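Local structure of multi-copper Oxidase CueO (Ochrobactrum, 6EVG) at residues G254-V259 against D316-P321; H439-R444 against I472-D477. The protein is a laccase-type multicopper oxidase that oxidises lignin model compounds and lignosulfonate, presumably coupling this to the reduction of dioxygen at its copper centres. One frame throughout, in Å; residues are numbered along the deposited sequence.

In the fold
Contact 1 lies on the surface of the second cupredoxin domain, where the linker leading on to the third domain runs beside strand 251-259. Contact 2 is buried in that third domain and pairs two strands of its sheet. Their centres are 21 Å apart, yet they touch: Pro321 CB, at the end of contact 1, packs 3.7 Å from Arg444 NH1 of contact 2. Glu257 OE1 is also hydrogen-bonded to His456 ND1, in the chain between the two strands of contact 2. The copper site of His434, Cys490 and His495 belongs to the third domain, whose HPxHxH sequence ends at His439.

Contact 1. Residues G254-V259 against D316-P321; sequences GNPEPV and DRLDGP
The puckered ring of Pro256 meets residues 316-321 through two neighbouring carbons: CG touches Leu318 CD1 at 3.7 Å, and CD stands 3.4 Å from Asp316 O. Elsewhere the ring packs on Leu244 and Val246 of the adjoining strand 243-248. This is the margin of a cupredoxin sheet in the second domain: strand 251-259 is an edge strand of that sheet, turns a corner at Gly254 and Asn255, and is flanked here by the interdomain linker. The flat group of the contact is the Gly254 carbonyl with its peptide plane. Leu318 N donates to its oxygen over 2.9 Å, and although the N-H points almost straight at the acceptor (169°), the donor stands 31° out of the carbonyl plane. That oxygen also receives a CA-H contact from Arg317, CA to O 3.3 Å, and Gly254 CA returns one to Leu318 O. Leu318 has CG placed beside its own backbone N (chi1 -64°), which lets CD1 meet Pro256 while the side chain also rests on Val246 and Phe252. Two waters extend the seam: one joins Pro256 O to Asp316 O, the other links Gly254 N with Pro321 O. Farther along the linker, Asp319 forms a salt bridge with Arg160. Next to it the backbones come so close that a beta carbon on Gly320 would fall 2.4 Å from Gly254 N, a clash that the glycine avoids.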
loop_
_atom_site.group_PDB
_atom_site.type_symbol
_atom_site.label_atom_id
_atom_site.label_comp_id
_atom_site.label_asym_id
_atom_site.label_seq_id
_atom_site.Cartn_x
_atom_site.Cartn_y
_atom_site.Cartn_z
ATOM N N GLY A 254 12.861 -7.211 -14.006
ATOM C CA GLY A 254 13.624 -8.135 -14.826
ATOM C C GLY A 254 14.891 -8.671 -14.191
ATOM O O GLY A 254 15.204 -9.837 -14.355
ATOM N N ASN A 255 15.565 -7.798 -13.431
ATOM C CA ASN A 255 16.840 -8.140 -12.765
ATOM C C ASN A 255 16.715 -7.933 -11.265
ATOM O O ASN A 255 17.088 -6.898 -10.757
ATOM C CB ASN A 255 17.954 -7.293 -13.388
ATOM C CG ASN A 255 17.952 -7.388 -14.930
ATOM O OD1 ASN A 255 17.903 -8.467 -15.498
ATOM N ND2 ASN A 255 17.997 -6.272 -15.587
ATOM N N PRO A 256 16.176 -8.946 -10.553
ATOM C CA PRO A 256 16.025 -8.853 -9.086
ATOM C C PRO A 256 17.310 -8.341 -8.432
ATOM O O PRO A 256 18.462 -8.738 -8.804
ATOM C CB PRO A 256 15.731 -10.272 -8.664
ATOM C CG PRO A 256 14.950 -10.840 -9.823
ATOM C CD PRO A 256 15.567 -10.173 -11.082
ATOM N N GLU A 257 17.153 -7.531 -7.390
ATOM C CA GLU A 257 18.238 -6.852 -6.744
ATOM C C GLU A 257 18.299 -7.180 -5.272
ATOM O O GLU A 257 17.336 -6.948 -4.582
ATOM C CB GLU A 257 18.025 -5.314 -6.890
ATOM C CG GLU A 257 19.204 -4.519 -6.272
ATOM C CD GLU A 257 18.998 -3.016 -6.129
ATOM O OE1 GLU A 257 17.879 -2.496 -6.277
ATOM O OE2 GLU A 257 19.996 -2.346 -5.778
ATOM N N PRO A 258 19.468 -7.643 -4.738
ATOM C CA PRO A 258 19.594 -7.775 -3.291
ATOM C C PRO A 258 19.810 -6.452 -2.631
ATOM O O PRO A 258 20.655 -5.642 -3.090
ATOM C CB PRO A 258 20.790 -8.716 -3.116
ATOM C CG PRO A 258 21.598 -8.461 -4.339
ATOM C CD PRO A 258 20.690 -8.033 -5.461
ATOM N N VAL A 259 19.097 -6.216 -1.563
ATOM C CA VAL A 259 19.320 -5.046 -0.735
ATOM C C VAL A 259 19.537 -5.487 0.704
ATOM O O VAL A 259 19.043 -6.523 1.124
ATOM C CB VAL A 259 18.231 -4.005 -0.833
ATOM C CG1 VAL A 259 17.997 -3.537 -2.265
ATOM C CG2 VAL A 259 16.976 -4.496 -0.267
ATOM N N ASP A 316 17.693 -15.239 -10.894
ATOM C CA ASP A 316 18.438 -14.051 -11.336
ATOM C C ASP A 316 17.729 -13.197 -12.328
ATOM O O ASP A 316 18.035 -12.016 -12.412
ATOM C CB ASP A 316 19.763 -14.486 -11.949
ATOM C CG ASP A 316 20.734 -15.080 -10.937
ATOM O OD1 ASP A 316 20.691 -14.727 -9.727
ATOM O OD2 ASP A 316 21.543 -15.884 -11.431
ATOM N N ARG A 317 16.803 -13.774 -13.083
ATOM C CA ARG A 317 16.111 -13.022 -14.118
ATOM C C ARG A 317 14.606 -13.364 -14.098
ATOM O O ARG A 317 14.262 -14.487 -13.906
ATOM C CB ARG A 317 16.691 -13.313 -15.524
ATOM C CG ARG A 317 16.180 -12.340 -16.586
ATOM C CD ARG A 317 17.011 -12.334 -17.851
ATOM N NE ARG A 317 16.936 -13.610 -18.464
ATOM C CZ ARG A 317 16.356 -13.788 -19.627
ATOM N NH1 ARG A 317 15.772 -12.768 -20.226
ATOM N NH2 ARG A 317 16.354 -14.974 -20.169
ATOM N N LEU A 318 13.775 -12.334 -14.240
ATOM C CA LEU A 318 12.336 -12.487 -14.319
ATOM C C LEU A 318 11.815 -11.733 -15.537
ATOM O O LEU A 318 12.553 -10.972 -16.181
ATOM C CB LEU A 318 11.683 -11.988 -13.029
ATOM C CG LEU A 318 12.041 -12.759 -11.761
ATOM C CD1 LEU A 318 11.508 -12.033 -10.559
ATOM C CD2 LEU A 318 11.547 -14.203 -11.805
ATOM N N ASP A 319 10.507 -11.845 -15.799
ATOM C CA ASP A 319 9.831 -11.159 -16.880
ATOM C C ASP A 319 9.331 -9.794 -16.412
ATOM O O ASP A 319 8.191 -9.645 -16.023
ATOM C CB ASP A 319 8.666 -12.020 -17.371
ATOM C CG ASP A 319 7.669 -12.418 -16.266
ATOM O OD1 ASP A 319 8.111 -12.868 -15.189
ATOM O OD2 ASP A 319 6.429 -12.348 -16.480
ATOM N N GLY A 320 10.139 -8.806 -16.455
ATOM C CA GLY A 320 9.768 -7.465 -16.082
ATOM C C GLY A 320 9.841 -6.562 -17.289
ATOM O O GLY A 320 10.219 -6.981 -18.387
ATOM N N PRO A 321 9.464 -5.281 -17.124
ATOM C CA PRO A 321 9.513 -4.327 -18.174
ATOM C C PRO A 321 10.959 -3.990 -18.574
ATOM O O PRO A 321 11.883 -4.104 -17.784
ATOM C CB PRO A 321 8.764 -3.145 -17.614
ATOM C CG PRO A 321 8.968 -3.234 -16.158
ATOM C CD PRO A 321 8.926 -4.707 -15.887
HETATM O O HOH W 1 12.106 -4.683 -15.084
HETATM O O HOH W 2 19.372 -9.869 -11.238
#

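Contact 2. Residues H439-R444 against I472-D477; sequences HGASFR and ILVHFD. With EDO (1,2-ethanediol), chain C.
Ile472 CD1 lies over one face of the Phe443 ring, 4.1 Å from the centroid and 17° off the normal, while Ile472 CG2 reaches ring atom CD1. Phe443 CG and Ile472 CG1 both sit between backbone N and carbonyl carbon (chi1 61° and 65°), which brings ring and isoleucine together. Val474 CG2 abuts Phe443 CB on the same side of the sheet; Val474 CG1 lies over one face of the Phe476 ring, near its rim, and Ala441 CB touches both. Beneath run antiparallel strands. Ser442 and His475 form one hydrogen-bonded pair, with His475 N to Ser442 O at 2.9 Å and a weak return bond; Arg444 and Leu473 form the next, Leu473 N to Arg444 O at 2.8 Å. Farther out, Ser442 OG bonds Arg478, and Arg444 reaches Asp322 O through NH1 and Ser458 O through NH2, with a cation-pi contact to Trp460. Before the strand, His439 ND1 donates to ethanediol O1 in the ring plane at 2.8 Å, whereas NE2 is hydrogen-bonded to His489 NE2 and the ring stacks on His91. Replacing His439 by an alanine would remove the imidazole and would probably cost His489 NE2 this hydrogen bond and leave a gap beside the His91 ring. The HPxHxHG sequence leading into a cupredoxin strand pair is a multicopper oxidase signature; in relatives its second and third histidines are ligands of the trinuclear copper centre.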
loop_
_atom_site.group_PDB
_atom_site.type_symbol
_atom_site.label_atom_id
_atom_site.label_comp_id
_atom_site.label_asym_id
_atom_site.label_seq_id
_atom_site.Cartn_x
_atom_site.Cartn_y
_atom_site.Cartn_z
ATOM N N HIS A 439 -4.237 6.784 -8.507
ATOM C CA HIS A 439 -5.266 5.805 -8.836
ATOM C C HIS A 439 -5.449 5.727 -10.358
ATOM O O HIS A 439 -5.471 6.767 -11.009
ATOM C CB HIS A 439 -6.617 6.156 -8.237
ATOM C CG HIS A 439 -6.652 6.373 -6.771
ATOM N ND1 HIS A 439 -7.806 6.140 -6.054
ATOM C CD2 HIS A 439 -5.735 6.762 -5.864
ATOM C CE1 HIS A 439 -7.583 6.421 -4.786
ATOM N NE2 HIS A 439 -6.323 6.798 -4.641
ATOM N N GLY A 440 -5.642 4.519 -10.879
ATOM C CA GLY A 440 -6.040 4.425 -12.281
ATOM C C GLY A 440 -4.985 4.647 -13.326
ATOM O O GLY A 440 -5.292 4.759 -14.500
ATOM N N ALA A 441 -3.713 4.663 -12.906
ATOM C CA ALA A 441 -2.590 4.828 -13.788
ATOM C C ALA A 441 -1.378 4.122 -13.147
ATOM O O ALA A 441 -1.440 3.724 -11.967
ATOM C CB ALA A 441 -2.301 6.276 -14.037
ATOM N N SER A 442 -0.356 3.947 -13.937
ATOM C CA SER A 442 0.872 3.319 -13.487
ATOM C C SER A 442 2.042 4.190 -13.903
ATOM O O SER A 442 1.926 4.951 -14.859
ATOM C CB SER A 442 1.016 1.908 -14.022
ATOM O OG SER A 442 -0.038 1.078 -13.590
ATOM N N PHE A 443 3.194 4.069 -13.222
ATOM C CA PHE A 443 4.325 4.877 -13.603
ATOM C C PHE A 443 5.648 4.136 -13.442
ATOM O O PHE A 443 5.750 3.100 -12.750
ATOM C CB PHE A 443 4.365 6.214 -12.849
ATOM C CG PHE A 443 4.474 6.111 -11.369
ATOM C CD1 PHE A 443 5.692 5.948 -10.723
ATOM C CD2 PHE A 443 3.336 6.175 -10.551
ATOM C CE1 PHE A 443 5.797 5.919 -9.343
ATOM C CE2 PHE A 443 3.408 6.156 -9.165
ATOM C CZ PHE A 443 4.641 5.992 -8.574
ATOM N N ARG A 444 6.633 4.684 -14.129
ATOM C CA ARG A 444 8.038 4.302 -13.987
ATOM C C ARG A 444 8.790 5.452 -13.374
ATOM O O ARG A 444 8.671 6.589 -13.864
ATOM C CB ARG A 444 8.679 3.944 -15.340
ATOM C CG ARG A 444 7.957 2.918 -16.163
ATOM C CD ARG A 444 7.955 1.517 -15.569
ATOM N NE ARG A 444 9.289 0.925 -15.425
ATOM C CZ ARG A 444 10.000 0.432 -16.434
ATOM N NH1 ARG A 444 9.575 0.415 -17.678
ATOM N NH2 ARG A 444 11.199 -0.124 -16.149
ATOM N N ILE A 472 8.722 11.120 -12.760
ATOM C CA ILE A 472 8.046 9.845 -13.063
ATOM C C ILE A 472 7.431 9.913 -14.440
ATOM O O ILE A 472 7.023 10.987 -14.900
ATOM C CB ILE A 472 7.015 9.431 -11.991
ATOM C CG1 ILE A 472 5.838 10.432 -11.927
ATOM C CG2 ILE A 472 7.693 9.293 -10.639
ATOM C CD1 ILE A 472 4.684 9.965 -11.035
ATOM N N LEU A 473 7.348 8.765 -15.096
ATOM C CA LEU A 473 6.768 8.571 -16.423
ATOM C C LEU A 473 5.436 7.854 -16.205
ATOM O O LEU A 473 5.433 6.679 -15.823
ATOM C CB LEU A 473 7.715 7.826 -17.343
ATOM C CG LEU A 473 7.170 7.495 -18.733
ATOM C CD1 LEU A 473 6.905 8.792 -19.553
ATOM C CD2 LEU A 473 8.134 6.592 -19.483
ATOM N N VAL A 474 4.323 8.547 -16.400
ATOM C CA VAL A 474 2.963 8.026 -16.100
ATOM C C VAL A 474 2.280 7.578 -17.374
ATOM O O VAL A 474 2.319 8.297 -18.400
ATOM C CB VAL A 474 2.131 9.126 -15.426
ATOM C CG1 VAL A 474 0.795 8.563 -14.960
ATOM C CG2 VAL A 474 2.850 9.808 -14.284
ATOM N N HIS A 475 1.623 6.422 -17.307
ATOM C CA HIS A 475 0.840 5.875 -18.377
ATOM C C HIS A 475 -0.636 5.852 -17.959
ATOM O O HIS A 475 -0.984 5.178 -16.987
ATOM C CB HIS A 475 1.317 4.475 -18.751
ATOM C CG HIS A 475 0.728 3.940 -20.007
ATOM N ND1 HIS A 475 0.525 2.616 -20.204
ATOM C CD2 HIS A 475 0.319 4.565 -21.137
ATOM C CE1 HIS A 475 0.029 2.421 -21.412
ATOM N NE2 HIS A 475 -0.078 3.598 -22.016
ATOM N N PHE A 476 -1.482 6.583 -18.683
ATOM C CA PHE A 476 -2.902 6.766 -18.329
ATOM C C PHE A 476 -3.741 5.732 -19.041
ATOM O O PHE A 476 -4.501 6.039 -19.970
ATOM C CB PHE A 476 -3.338 8.179 -18.657
ATOM C CG PHE A 476 -2.710 9.185 -17.764
ATOM C CD1 PHE A 476 -3.245 9.452 -16.507
ATOM C CD2 PHE A 476 -1.543 9.846 -18.144
ATOM C CE1 PHE A 476 -2.653 10.366 -15.692
ATOM C CE2 PHE A 476 -0.981 10.749 -17.297
ATOM C CZ PHE A 476 -1.495 11.013 -16.070
ATOM N N ASP A 477 -3.597 4.464 -18.641
ATOM C CA ASP A 477 -4.190 3.375 -19.414
ATOM C C ASP A 477 -5.619 3.011 -19.054
ATOM O O ASP A 477 -6.225 2.166 -19.722
ATOM C CB ASP A 477 -3.314 2.116 -19.363
ATOM C CG ASP A 477 -3.133 1.601 -17.925
ATOM O OD1 ASP A 477 -2.675 2.284 -16.937
ATOM O OD2 ASP A 477 -3.504 0.431 -17.712
HETATM C C1 EDO C . -11.169 5.860 -7.671
HETATM O O1 EDO C . -9.821 5.394 -7.806
HETATM C C2 EDO C . -11.424 6.850 -6.608
HETATM O O2 EDO C . -10.832 6.446 -5.364
#